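Local coordinates for Blr3880 protein (Bradyrhizobium japonicum, PDB 2OOD) that probably catalyses the zinc-dependent hydrolytic deamination of guanine to xanthine and ammonia, the step that opens guanine breakdown, at residues 127-132 with 462-467; 157-162 with 392-397; 341-346 with 444-449; 372-377 with 436-441; 152-157 with 197-202. All coordinates share one frame; numbering follows the deposited sequence.

In the fold
Contact 5 lies within the amidohydrolase barrel, whereas contacts 1 and 2 join barrel parts to late segments of the chain. Contacts 2 and 5 have centres about 10 Å apart, share Asn157 and belong to the neighbouring parallel strands 160-166 and 199-205. Contact 1, about 17 Å between centres from each, touches both through Leu128 and pairs helix 113-129 with the carboxy-terminal strand 461-465; along the chain its two segments bracket all the others. Contacts 3 and 4, centres about 11 Å apart, are packing on helix 434-447, and both touch the second subunit. They lie across the chain's centre from contact 5, with centres about 30 Å away.

Contact 1 of 5, residues 127-132 with 462-467; sequences LLAAGT and RLYKKS
Leu128 and Ala129, in the last turn of helix 113-129, lie against Leu463 and Tyr464 of strand 461-465, and the backbones come nearest where Leu128 CA is 6.5 Å from Tyr464 CA. The contact joins an outer helix of the amidohydrolase barrel to the last strand of the chain. Both backbones are irregular here. The helix ends in a Schellman motif, with Thr132 N bonded to Leu127 O at 2.8 Å and Gly131, at phi 104°, bonded back to Leu128 O. In the strand, Leu463 and Tyr464 form a classic beta bulge opposite Thr456, whose OG1 also bonds to Leu128 O. No hydrogen bond runs directly between the two segments. With CG anti to the backbone N (chi1 171°), the Tyr464 ring is laid flat against the helix end. Ala129 CA sits over its face, 3.7 Å from the centroid and 12° off the normal, a CH-pi contact, while Ala129 CB lies 3.9 Å from Tyr464 CZ. Lys466 N covers the opposite face near the rim, leaving the ring held between the backbone just past its own strand and the helix. A serine in place of Tyr464 would probably leave a gap over Ala129 and cost the helix end its aromatic cover. Ala129 also packs on Leu416 of the second subunit. Farther up the strand two leucine methyls meet alongside Arg156, with Leu128 CD1 4.2 Å from Leu463 CD2.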
# COMPACT_ATOMS: atom_id res chain seq x y z
N LEU A 127 -11.96 4.52 -12.65
CA LEU A 127 -12.75 4.77 -11.46
C LEU A 127 -13.85 3.74 -11.25
O LEU A 127 -14.10 3.32 -10.12
CB LEU A 127 -13.39 6.16 -11.53
CG LEU A 127 -12.49 7.35 -11.18
CD1 LEU A 127 -13.29 8.64 -11.31
CD2 LEU A 127 -11.96 7.19 -9.77
N LEU A 128 -14.50 3.33 -12.33
CA LEU A 128 -15.58 2.35 -12.23
C LEU A 128 -15.05 0.96 -11.91
O LEU A 128 -15.64 0.23 -11.11
CB LEU A 128 -16.38 2.32 -13.54
CG LEU A 128 -17.20 3.58 -13.83
CD1 LEU A 128 -17.78 3.48 -15.23
CD2 LEU A 128 -18.31 3.76 -12.81
N ALA A 129 -13.94 0.59 -12.54
CA ALA A 129 -13.34 -0.71 -12.30
C ALA A 129 -12.76 -0.74 -10.90
O ALA A 129 -12.40 -1.79 -10.39
CB ALA A 129 -12.24 -0.96 -13.31
N ALA A 130 -12.69 0.43 -10.27
CA ALA A 130 -12.15 0.54 -8.92
C ALA A 130 -13.21 0.64 -7.84
O ALA A 130 -12.90 0.55 -6.66
CB ALA A 130 -11.21 1.74 -8.85
N GLY A 131 -14.46 0.84 -8.23
CA GLY A 131 -15.53 0.93 -7.26
C GLY A 131 -16.03 2.34 -6.98
O GLY A 131 -17.00 2.51 -6.24
N THR A 132 -15.39 3.33 -7.58
CA THR A 132 -15.77 4.73 -7.39
C THR A 132 -16.84 5.15 -8.38
O THR A 132 -16.64 5.06 -9.58
CB THR A 132 -14.58 5.69 -7.57
OG1 THR A 132 -13.58 5.42 -6.58
CG2 THR A 132 -15.02 7.13 -7.43
N ARG A 462 -26.04 -1.38 -14.54
CA ARG A 462 -24.73 -1.97 -14.33
C ARG A 462 -23.72 -1.51 -15.37
O ARG A 462 -23.72 -2.02 -16.49
CB ARG A 462 -24.79 -3.49 -14.35
CG ARG A 462 -23.44 -4.12 -14.02
CD ARG A 462 -23.51 -5.64 -13.94
NE ARG A 462 -23.58 -6.26 -15.26
CZ ARG A 462 -23.86 -7.54 -15.47
NH1 ARG A 462 -24.11 -8.35 -14.44
NH2 ARG A 462 -23.89 -8.02 -16.71
N LEU A 463 -22.85 -0.57 -15.00
CA LEU A 463 -21.84 -0.06 -15.93
C LEU A 463 -20.57 -0.91 -16.01
O LEU A 463 -19.89 -0.90 -17.03
CB LEU A 463 -21.46 1.38 -15.56
CG LEU A 463 -22.38 2.48 -16.09
CD1 LEU A 463 -23.81 2.17 -15.70
CD2 LEU A 463 -21.95 3.83 -15.55
N TYR A 464 -20.26 -1.64 -14.96
CA TYR A 464 -19.05 -2.46 -14.96
C TYR A 464 -19.28 -3.85 -14.40
O TYR A 464 -20.16 -4.04 -13.57
CB TYR A 464 -17.96 -1.76 -14.14
CG TYR A 464 -16.74 -2.60 -13.88
CD1 TYR A 464 -15.84 -2.89 -14.89
CD2 TYR A 464 -16.47 -3.09 -12.61
CE1 TYR A 464 -14.71 -3.65 -14.65
CE2 TYR A 464 -15.34 -3.86 -12.37
CZ TYR A 464 -14.46 -4.13 -13.39
OH TYR A 464 -13.32 -4.88 -13.14
N LYS A 465 -18.48 -4.81 -14.84
CA LYS A 465 -18.60 -6.19 -14.37
C LYS A 465 -17.26 -6.88 -14.62
O LYS A 465 -16.94 -7.20 -15.75
CB LYS A 465 -19.72 -6.90 -15.12
CG LYS A 465 -19.78 -8.43 -14.96
CD LYS A 465 -20.18 -8.86 -13.56
CE LYS A 465 -20.38 -10.37 -13.50
NZ LYS A 465 -20.63 -10.86 -12.11
N LYS A 466 -16.49 -7.10 -13.56
CA LYS A 466 -15.18 -7.74 -13.68
C LYS A 466 -15.26 -8.99 -14.56
O LYS A 466 -16.13 -9.85 -14.37
CB LYS A 466 -14.63 -8.11 -12.29
CG LYS A 466 -13.14 -8.44 -12.30
CD LYS A 466 -12.60 -8.83 -10.92
CE LYS A 466 -13.14 -10.17 -10.45
NZ LYS A 466 -12.61 -10.57 -9.12
N SER A 467 -14.35 -9.09 -15.52
CA SER A 467 -14.32 -10.23 -16.43
C SER A 467 -14.17 -11.54 -15.66
O SER A 467 -13.11 -11.82 -15.09
CB SER A 467 -13.14 -10.10 -17.40
OG SER A 467 -11.91 -10.22 -16.69

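Contact 2 of 5, residues 157-162 with 392-397; sequences NMRVIA and DDKLGN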
# COMPACT_ATOMS: atom_id res chain seq x y z
N ASN A 157 -24.14 9.08 -16.88
CA ASN A 157 -25.03 9.65 -15.88
C ASN A 157 -24.55 9.45 -14.45
O ASN A 157 -25.26 8.92 -13.60
CB ASN A 157 -26.45 9.09 -16.04
CG ASN A 157 -27.50 10.00 -15.43
OD1 ASN A 157 -27.27 11.20 -15.28
ND2 ASN A 157 -28.66 9.44 -15.09
N MSE A 158 -23.32 9.90 -14.20
CA MSE A 158 -22.71 9.78 -12.88
C MSE A 158 -22.68 11.14 -12.20
O MSE A 158 -22.52 12.16 -12.87
CB MSE A 158 -21.27 9.29 -13.02
CG MSE A 158 -21.14 7.96 -13.71
SE MSE A 158 -19.25 7.53 -14.01
CE MSE A 158 -18.96 8.52 -15.66
N ARG A 159 -22.86 11.15 -10.88
CA ARG A 159 -22.81 12.41 -10.16
C ARG A 159 -21.33 12.71 -10.00
O ARG A 159 -20.56 11.87 -9.54
CB ARG A 159 -23.47 12.30 -8.79
CG ARG A 159 -23.44 13.61 -8.03
CD ARG A 159 -24.45 13.62 -6.91
NE ARG A 159 -25.83 13.67 -7.40
CZ ARG A 159 -26.32 14.67 -8.14
NH1 ARG A 159 -25.56 15.70 -8.48
NH2 ARG A 159 -27.59 14.63 -8.53
N VAL A 160 -20.93 13.91 -10.41
CA VAL A 160 -19.54 14.30 -10.36
C VAL A 160 -19.37 15.78 -10.04
O VAL A 160 -20.12 16.62 -10.54
CB VAL A 160 -18.86 14.01 -11.72
CG1 VAL A 160 -17.49 14.65 -11.78
CG2 VAL A 160 -18.76 12.52 -11.94
N ILE A 161 -18.38 16.09 -9.20
CA ILE A 161 -18.06 17.47 -8.83
C ILE A 161 -16.78 17.83 -9.58
O ILE A 161 -15.79 17.12 -9.47
CB ILE A 161 -17.72 17.64 -7.32
CG1 ILE A 161 -18.67 16.82 -6.44
CG2 ILE A 161 -17.85 19.10 -6.93
CD1 ILE A 161 -20.03 17.42 -6.31
N ALA A 162 -16.79 18.92 -10.33
CA ALA A 162 -15.60 19.32 -11.06
C ALA A 162 -15.63 20.79 -11.46
O ALA A 162 -16.62 21.49 -11.23
CB ALA A 162 -15.42 18.44 -12.29
N ASP A 392 -25.05 14.25 0.71
CA ASP A 392 -25.63 13.15 1.46
C ASP A 392 -27.14 13.08 1.31
O ASP A 392 -27.78 12.13 1.77
CB ASP A 392 -25.24 13.24 2.94
CG ASP A 392 -25.58 14.58 3.56
OD1 ASP A 392 -25.12 15.61 3.03
OD2 ASP A 392 -26.30 14.60 4.57
N ASP A 393 -27.72 14.08 0.66
CA ASP A 393 -29.15 14.06 0.42
C ASP A 393 -29.40 13.17 -0.79
O ASP A 393 -30.45 12.53 -0.90
CB ASP A 393 -29.69 15.48 0.18
CG ASP A 393 -28.99 16.18 -0.97
OD1 ASP A 393 -27.76 16.04 -1.09
OD2 ASP A 393 -29.68 16.88 -1.75
N LYS A 394 -28.42 13.10 -1.69
CA LYS A 394 -28.51 12.28 -2.89
C LYS A 394 -27.80 10.91 -2.78
O LYS A 394 -28.27 9.93 -3.34
CB LYS A 394 -27.94 13.03 -4.10
CG LYS A 394 -28.65 14.33 -4.44
CD LYS A 394 -30.13 14.11 -4.74
CE LYS A 394 -30.82 15.38 -5.30
NZ LYS A 394 -30.45 15.68 -6.73
N LEU A 395 -26.68 10.85 -2.05
CA LEU A 395 -25.92 9.61 -1.93
C LEU A 395 -25.50 9.29 -0.51
O LEU A 395 -25.81 10.04 0.42
CB LEU A 395 -24.67 9.69 -2.81
CG LEU A 395 -24.88 9.87 -4.31
CD1 LEU A 395 -23.60 10.35 -4.96
CD2 LEU A 395 -25.36 8.56 -4.91
N GLY A 396 -24.79 8.18 -0.33
CA GLY A 396 -24.32 7.84 1.00
C GLY A 396 -24.73 6.48 1.52
O GLY A 396 -23.94 5.79 2.17
N ASN A 397 -25.98 6.12 1.28
CA ASN A 397 -26.50 4.83 1.72
C ASN A 397 -27.73 4.45 0.93
O ASN A 397 -28.17 5.19 0.06
CB ASN A 397 -26.79 4.84 3.23
CG ASN A 397 -27.78 5.93 3.65
OD1 ASN A 397 -28.29 6.68 2.82
ND2 ASN A 397 -28.04 6.01 4.95
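Arg159, just ahead of barrel strand 160-166, reaches across to Lys394 and Leu395 in the loop between helix 383-388 and strand 406-409. The backbones stay well apart, with Arg159 CA 9.2 Å from Leu395 CA, and the arginine does most of the bridging. A chi1 of -179° extends its chain away from the backbone N, and a bend at chi3 then turns the guanidinium toward the lysine while the aliphatic part stays by the leucine. Arg159 CD packs on Leu395 CD1 at 3.9 Å. The lysine chain crosses the arginine at about a right angle: Lys394 CB is 4.0 Å from Arg159 NE, and after bends at chi2 and chi4 Lys394 NZ stands 3.5 Å from Arg159 NH2, bringing two like charges together. Arg159 NE forms a salt bridge with Glu403 OE1, and this carboxylate probably offsets part of the positive charge gathered here. The site is at the amino-terminal end of the parallel barrel strands, whereas the zinc ligands of this family lie toward their carboxy-terminal ends. Leu395 fits among neighbours from that amino-terminal end, touching Thr134 of strand 132-138 and the side chain of Arg198. Next in the loop, Gly396, at phi 124°, has no room for a side chain, which would press on the preceding carbonyl O. Lys402 NZ is hydrogen-bonded to Leu395 O and to Asn397 OD1, and Asn397 ND2 donates to Phe15 O.

Contact 3 of 5, residues 341-346 with 444-449; sequences DAYKVG and VMMVGD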
# COMPACT_ATOMS: atom_id res chain seq x y z
N ASP A 341 -3.81 2.33 3.06
CA ASP A 341 -2.84 3.30 3.55
C ASP A 341 -3.45 4.17 4.64
O ASP A 341 -2.73 4.64 5.52
CB ASP A 341 -2.33 4.18 2.41
CG ASP A 341 -1.30 3.48 1.54
OD1 ASP A 341 -0.91 2.34 1.85
OD2 ASP A 341 -0.87 4.09 0.53
N ALA A 342 -4.76 4.38 4.60
CA ALA A 342 -5.43 5.20 5.61
C ALA A 342 -5.27 4.55 6.99
O ALA A 342 -4.97 5.22 7.98
CB ALA A 342 -6.91 5.35 5.27
N TYR A 343 -5.47 3.24 7.04
CA TYR A 343 -5.32 2.49 8.27
C TYR A 343 -3.87 2.57 8.75
O TYR A 343 -3.60 2.76 9.93
CB TYR A 343 -5.73 1.04 8.03
CG TYR A 343 -5.52 0.11 9.20
CD1 TYR A 343 -6.46 0.03 10.23
CD2 TYR A 343 -4.38 -0.66 9.30
CE1 TYR A 343 -6.25 -0.82 11.33
CE2 TYR A 343 -4.16 -1.50 10.39
CZ TYR A 343 -5.10 -1.58 11.40
OH TYR A 343 -4.88 -2.42 12.47
N LYS A 344 -2.93 2.41 7.83
CA LYS A 344 -1.52 2.46 8.17
C LYS A 344 -1.11 3.80 8.78
O LYS A 344 -0.38 3.84 9.76
CB LYS A 344 -0.68 2.15 6.93
CG LYS A 344 -0.83 0.70 6.51
CD LYS A 344 -0.12 0.35 5.23
CE LYS A 344 -0.28 -1.14 4.96
NZ LYS A 344 0.15 -1.57 3.61
N VAL A 345 -1.59 4.90 8.20
CA VAL A 345 -1.27 6.22 8.73
C VAL A 345 -1.84 6.36 10.14
O VAL A 345 -1.18 6.87 11.05
CB VAL A 345 -1.87 7.33 7.82
CG1 VAL A 345 -1.89 8.66 8.55
CG2 VAL A 345 -1.07 7.43 6.56
N GLY A 346 -3.07 5.89 10.33
CA GLY A 346 -3.71 5.96 11.63
C GLY A 346 -3.05 5.11 12.70
O GLY A 346 -3.07 5.49 13.87
N VAL A 444 -11.16 -7.05 3.00
CA VAL A 444 -11.20 -6.50 1.65
C VAL A 444 -10.20 -5.36 1.60
O VAL A 444 -9.39 -5.27 0.68
CB VAL A 444 -12.60 -5.96 1.30
CG1 VAL A 444 -12.51 -5.04 0.12
CG2 VAL A 444 -13.53 -7.11 0.99
N MSE A 445 -10.28 -4.48 2.60
CA MSE A 445 -9.40 -3.32 2.74
C MSE A 445 -7.91 -3.66 2.82
O MSE A 445 -7.11 -3.16 2.03
CB MSE A 445 -9.71 -2.56 4.03
CG MSE A 445 -10.93 -1.68 4.06
SE MSE A 445 -11.14 -1.01 5.90
CE MSE A 445 -12.63 0.22 5.64
N MSE A 446 -7.56 -4.50 3.79
CA MSE A 446 -6.17 -4.85 4.05
C MSE A 446 -5.54 -6.04 3.32
O MSE A 446 -4.35 -6.01 3.03
CB MSE A 446 -5.98 -5.06 5.55
CG MSE A 446 -6.63 -4.01 6.43
SE MSE A 446 -6.12 -2.17 6.01
CE MSE A 446 -4.19 -2.32 6.27
N VAL A 447 -6.31 -7.08 3.03
CA VAL A 447 -5.73 -8.23 2.34
C VAL A 447 -6.01 -8.25 0.84
O VAL A 447 -5.27 -8.86 0.08
CB VAL A 447 -6.22 -9.56 2.95
CG1 VAL A 447 -5.44 -10.71 2.36
CG2 VAL A 447 -6.04 -9.52 4.44
N GLY A 448 -7.08 -7.56 0.43
CA GLY A 448 -7.42 -7.51 -0.98
C GLY A 448 -7.13 -6.16 -1.63
O GLY A 448 -6.39 -5.35 -1.07
N ASP A 449 -7.70 -5.94 -2.82
CA ASP A 449 -7.55 -4.69 -3.56
C ASP A 449 -8.72 -4.50 -4.53
O ASP A 449 -9.83 -4.93 -4.21
CB ASP A 449 -6.20 -4.63 -4.30
CG ASP A 449 -5.86 -5.92 -5.03
OD1 ASP A 449 -6.77 -6.50 -5.65
OD2 ASP A 449 -4.68 -6.34 -4.98
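Met446 of helix 434-447, a selenomethionine, makes a Met-aromatic contact with Tyr343 of helix 335-352 and touches Lys344, at the dimer interface. The closest backbone approach is 8.5 Å, from Tyr343 CA to Met446 CA, and the gap is spanned by Met446. Along 444-449 the chain starts as helix, and after Val444 and Met445 it reaches Met446, which carries the contact. Bends at chi2 and chi3 (-54° and -58°) fold its chain back on itself, bringing SE to 3.8 Å from Tyr343 CB and CE to 3.5 Å from Tyr343 CD2. The two side chains cross at about a right angle. SE approaches the ring obliquely, 4.6 Å from its centroid and 40° off the normal. The same ring meets Phe442 edge-to-face and also Phe301 of the second subunit. The methyl of Met446 has a second neighbour in the aliphatic stem of Lys344, with CE to CE at 4.3 Å. At the end of that stem the lysine NZ pairs with Asp341 of the second subunit. The helix end faces that subunit as well: Met446 O accepts from Asn331 ND2, and Gly448 O from Arg332 NH1, both of the second subunit. Past Val447 the helix closes with a weak bond from Gly448 N to Val444 O at 3.3 Å.

Contact 4 of 5, residues 372-377 with 436-441; sequences LSPYRG and EAASML
Ala438 packs against both Tyr375 and Pro374, its methyl set over a face of the tyrosine ring. The methyl lies toward the hydroxyl end of that ring, with Ala438 CB 3.4 Å from Tyr375 CZ and 3.5 Å from Tyr375 OH. Pro374 CG is 3.9 Å from the same Ala438 CB, while Pro374 CB faces the Ala438 carbonyl O. One turn along, Leu441 CB touches Pro374 CB at 4.4 Å. The small alanine lets the backbones come close: Pro374 CA and Ala438 CA are only 5.6 Å apart. Tyr375 reaches the partner helix because its CG is anti to its own carbonyl carbon (chi1 -69°), which sends the ring out beside the proline. The contact is apolar packing between the amino-terminal turn of helix 374-380 and the middle of helix 434-447, with no hydrogen bond across it. Pro374 is the first residue of its helix, directly after the N-cap Ser373, whose OG accepts from Arg376 N at 3.1 Å with an N-H...O angle of 164°. That hydroxyl also bonds to Glu26 OE2. Arg376, turned to another side of the helix, is held by a salt bridge to Glu368 and by the carbonyl of Lys371, which probably helps steady this turn. Farther out, Phe13 of strand 11-15 packs on both Tyr375 and Leu441, and Phe15 adds to the tyrosine's surroundings.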
# COMPACT_ATOMS: atom_id res chain seq x y z
N LEU A 372 -8.58 2.72 12.18
CA LEU A 372 -9.59 2.70 11.14
C LEU A 372 -10.26 1.34 11.04
O LEU A 372 -9.80 0.46 10.32
CB LEU A 372 -8.97 3.07 9.79
CG LEU A 372 -9.97 3.60 8.76
CD1 LEU A 372 -10.57 4.91 9.26
CD2 LEU A 372 -9.28 3.79 7.42
N SER A 373 -11.35 1.17 11.77
CA SER A 373 -12.09 -0.09 11.75
C SER A 373 -12.80 -0.24 10.42
O SER A 373 -12.89 0.72 9.65
CB SER A 373 -13.12 -0.12 12.88
OG SER A 373 -14.08 0.92 12.73
N PRO A 374 -13.31 -1.45 10.11
CA PRO A 374 -14.01 -1.60 8.84
C PRO A 374 -15.25 -0.72 8.85
O PRO A 374 -15.73 -0.30 7.80
CB PRO A 374 -14.33 -3.09 8.80
CG PRO A 374 -14.41 -3.46 10.23
CD PRO A 374 -13.24 -2.73 10.83
N TYR A 375 -15.75 -0.41 10.04
CA TYR A 375 -16.92 0.46 10.19
C TYR A 375 -16.58 1.89 9.84
O TYR A 375 -17.29 2.54 9.07
CB TYR A 375 -17.45 0.40 11.61
CG TYR A 375 -18.06 -0.92 11.99
CD1 TYR A 375 -19.36 -1.24 11.62
CD2 TYR A 375 -17.34 -1.86 12.71
CE1 TYR A 375 -19.93 -2.46 11.97
CE2 TYR A 375 -17.89 -3.07 13.06
CZ TYR A 375 -19.19 -3.37 12.70
OH TYR A 375 -19.73 -4.58 13.07
N ARG A 376 -15.49 2.39 10.41
CA ARG A 376 -15.04 3.76 10.18
C ARG A 376 -14.53 3.96 8.75
O ARG A 376 -14.80 4.98 8.12
CB ARG A 376 -13.92 4.11 11.17
CG ARG A 376 -14.37 4.24 12.62
CD ARG A 376 -13.19 4.37 13.55
NE ARG A 376 -13.60 4.70 14.91
CZ ARG A 376 -12.76 4.78 15.95
NH1 ARG A 376 -11.47 4.55 15.78
NH2 ARG A 376 -13.22 5.10 17.15
N GLY A 377 -13.78 2.99 8.26
CA GLY A 377 -13.23 3.09 6.92
C GLY A 377 -14.27 3.10 5.82
O GLY A 377 -14.21 3.92 4.91
N GLU A 436 -19.82 -10.24 11.15
CA GLU A 436 -19.08 -11.06 10.21
C GLU A 436 -18.87 -10.28 8.93
O GLU A 436 -17.84 -10.39 8.28
CB GLU A 436 -19.82 -12.37 9.92
CG GLU A 436 -20.05 -13.25 11.14
CD GLU A 436 -20.51 -14.65 10.78
OE1 GLU A 436 -21.48 -14.79 9.98
OE2 GLU A 436 -19.92 -15.62 11.29
N ALA A 437 -19.86 -9.47 8.56
CA ALA A 437 -19.76 -8.67 7.35
C ALA A 437 -18.64 -7.66 7.50
O ALA A 437 -17.77 -7.54 6.64
CB ALA A 437 -21.09 -7.96 7.07
N ALA A 438 -18.65 -6.93 8.62
CA ALA A 438 -17.62 -5.93 8.89
C ALA A 438 -16.26 -6.61 8.89
O ALA A 438 -15.28 -6.09 8.36
CB ALA A 438 -17.89 -5.27 10.23
N SER A 439 -16.22 -7.78 9.49
CA SER A 439 -14.99 -8.55 9.59
C SER A 439 -14.39 -8.88 8.21
O SER A 439 -13.18 -8.83 8.04
CB SER A 439 -15.27 -9.82 10.38
OG SER A 439 -14.14 -10.24 11.11
N MSE A 440 -15.23 -9.21 7.23
CA MSE A 440 -14.76 -9.53 5.89
C MSE A 440 -14.41 -8.27 5.10
O MSE A 440 -13.57 -8.31 4.19
CB MSE A 440 -15.81 -10.32 5.11
CG MSE A 440 -16.32 -11.54 5.82
SE MSE A 440 -17.45 -12.63 4.67
CE MSE A 440 -17.11 -14.36 5.51
N LEU A 441 -15.07 -7.17 5.43
CA LEU A 441 -14.81 -5.90 4.77
C LEU A 441 -13.43 -5.39 5.17
O LEU A 441 -12.75 -4.73 4.39
CB LEU A 441 -15.89 -4.87 5.13
CG LEU A 441 -17.26 -5.05 4.49
CD1 LEU A 441 -18.22 -4.03 5.05
CD2 LEU A 441 -17.16 -4.90 2.98

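Contact 5 of 5, residues 152-157 with 197-202; sequences EASRRN and GRNLYA
Asn157 and Arg198 make a largely polar contact between the carboxy-terminal end of helix 143-156 and the residues leading into barrel strand 199-205. Asn157, at positive phi, is the C-prime residue of a Schellman motif: Met158 N bonds to Ala153 O and, weakly, Asn157 N to Ser154 O. Arg198 NH1 donates to Asn157 O at 2.9 Å with an N-H...O angle of 158°, meeting a lone pair in the carbonyl plane while the oxygen lies at the guanidinium edge. The arginine chain, bent at chi3 (81°), passes across the asparagine side chain at about a right angle, with Arg198 CD 3.7 Å from Asn157 OD1. A water adds a second link, donating to Asn157 OD1 and accepting from Arg198 N at 2.9 Å. Higher on the helix, Asn199 OD1 lies 3.8 Å from Ala153 CB, and Asn199 ND2 is 3.1 Å from Ser154 OG, a hydroxyl hydrogen-bonded to Phe150 O. Arg198 NH2 is bound by salt bridges to Glu403 and Asp405, which orient the guanidinium. A leucine in place of Arg198 would probably leave Asn157 O without this donor and Asp405 without this positive partner. With two carboxylates at NH2 and a carbonyl at NH1, the guanidinium probably offsets both their negative charge and the partial negative charge of the helix end.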
# COMPACT_ATOMS: atom_id res chain seq x y z
N GLU A 152 -18.79 13.35 -20.68
CA GLU A 152 -18.66 11.89 -20.63
C GLU A 152 -19.32 11.40 -19.35
O GLU A 152 -19.76 10.25 -19.26
CB GLU A 152 -17.19 11.48 -20.67
CG GLU A 152 -16.97 9.99 -20.53
CD GLU A 152 -17.69 9.17 -21.59
OE1 GLU A 152 -18.22 9.77 -22.54
OE2 GLU A 152 -17.72 7.93 -21.47
N ALA A 153 -19.38 12.26 -18.34
CA ALA A 153 -19.99 11.91 -17.08
C ALA A 153 -21.49 11.83 -17.29
O ALA A 153 -22.18 11.03 -16.67
CB ALA A 153 -19.66 12.95 -16.00
N SER A 154 -21.99 12.66 -18.19
CA SER A 154 -23.42 12.67 -18.50
C SER A 154 -23.86 11.39 -19.22
O SER A 154 -24.90 10.82 -18.88
CB SER A 154 -23.76 13.88 -19.38
OG SER A 154 -23.55 15.08 -18.65
N ARG A 155 -23.08 10.95 -20.20
CA ARG A 155 -23.41 9.74 -20.94
C ARG A 155 -23.54 8.54 -20.01
O ARG A 155 -24.36 7.63 -20.26
CB ARG A 155 -22.35 9.45 -22.01
CG ARG A 155 -22.15 10.59 -22.99
CD ARG A 155 -21.10 10.25 -24.02
NE ARG A 155 -20.74 11.43 -24.79
CZ ARG A 155 -19.72 12.23 -24.51
NH1 ARG A 155 -18.93 11.97 -23.48
NH2 ARG A 155 -19.48 13.30 -25.26
N ARG A 156 -22.74 8.52 -18.95
CA ARG A 156 -22.79 7.43 -17.99
C ARG A 156 -23.72 7.82 -16.86
O ARG A 156 -24.07 7.00 -16.00
CB ARG A 156 -21.39 7.14 -17.46
CG ARG A 156 -20.32 7.15 -18.54
CD ARG A 156 -19.10 6.35 -18.14
NE ARG A 156 -17.97 6.59 -19.04
CZ ARG A 156 -16.84 5.89 -19.03
NH1 ARG A 156 -16.69 4.90 -18.17
NH2 ARG A 156 -15.86 6.19 -19.87
N ASN A 157 -24.14 9.08 -16.88
CA ASN A 157 -25.03 9.65 -15.88
C ASN A 157 -24.55 9.45 -14.45
O ASN A 157 -25.26 8.92 -13.60
CB ASN A 157 -26.45 9.09 -16.04
CG ASN A 157 -27.50 10.00 -15.43
OD1 ASN A 157 -27.27 11.20 -15.28
ND2 ASN A 157 -28.66 9.44 -15.09
N GLY A 197 -28.47 17.69 -14.77
CA GLY A 197 -28.31 16.26 -14.64
C GLY A 197 -27.67 16.05 -13.28
O GLY A 197 -28.07 16.71 -12.32
N ARG A 198 -26.69 15.15 -13.18
CA ARG A 198 -26.03 14.91 -11.90
C ARG A 198 -24.71 15.67 -11.79
O ARG A 198 -23.94 15.42 -10.86
CB ARG A 198 -25.79 13.42 -11.69
CG ARG A 198 -27.05 12.57 -11.75
CD ARG A 198 -26.73 11.08 -11.60
NE ARG A 198 -26.53 10.68 -10.21
CZ ARG A 198 -25.97 9.53 -9.84
NH1 ARG A 198 -25.55 8.69 -10.76
NH2 ARG A 198 -25.85 9.23 -8.55
N ASN A 199 -24.43 16.58 -12.72
CA ASN A 199 -23.20 17.37 -12.69
C ASN A 199 -23.25 18.53 -11.69
O ASN A 199 -24.23 19.27 -11.65
CB ASN A 199 -22.87 17.94 -14.07
CG ASN A 199 -22.46 16.87 -15.07
OD1 ASN A 199 -21.67 15.98 -14.75
ND2 ASN A 199 -22.98 16.96 -16.29
N LEU A 200 -22.19 18.69 -10.89
CA LEU A 200 -22.09 19.76 -9.90
C LEU A 200 -20.77 20.49 -10.13
O LEU A 200 -19.73 19.86 -10.32
CB LEU A 200 -22.12 19.17 -8.49
CG LEU A 200 -23.42 18.42 -8.15
CD1 LEU A 200 -23.29 17.75 -6.80
CD2 LEU A 200 -24.58 19.39 -8.17
N TYR A 201 -20.81 21.82 -10.12
CA TYR A 201 -19.60 22.61 -10.37
C TYR A 201 -18.87 23.09 -9.12
O TYR A 201 -19.48 23.49 -8.14
CB TYR A 201 -19.95 23.83 -11.22
CG TYR A 201 -18.73 24.47 -11.82
CD1 TYR A 201 -18.18 23.99 -13.00
CD2 TYR A 201 -18.09 25.53 -11.20
CE1 TYR A 201 -17.02 24.54 -13.55
CE2 TYR A 201 -16.93 26.09 -11.74
CZ TYR A 201 -16.40 25.59 -12.91
OH TYR A 201 -15.23 26.12 -13.42
N ALA A 202 -17.54 23.08 -9.17
CA ALA A 202 -16.75 23.54 -8.04
C ALA A 202 -15.74 24.60 -8.46
O ALA A 202 -14.90 24.35 -9.33
CB ALA A 202 -16.02 22.36 -7.40
O HOH W 1 -25.93 13.73 -15.60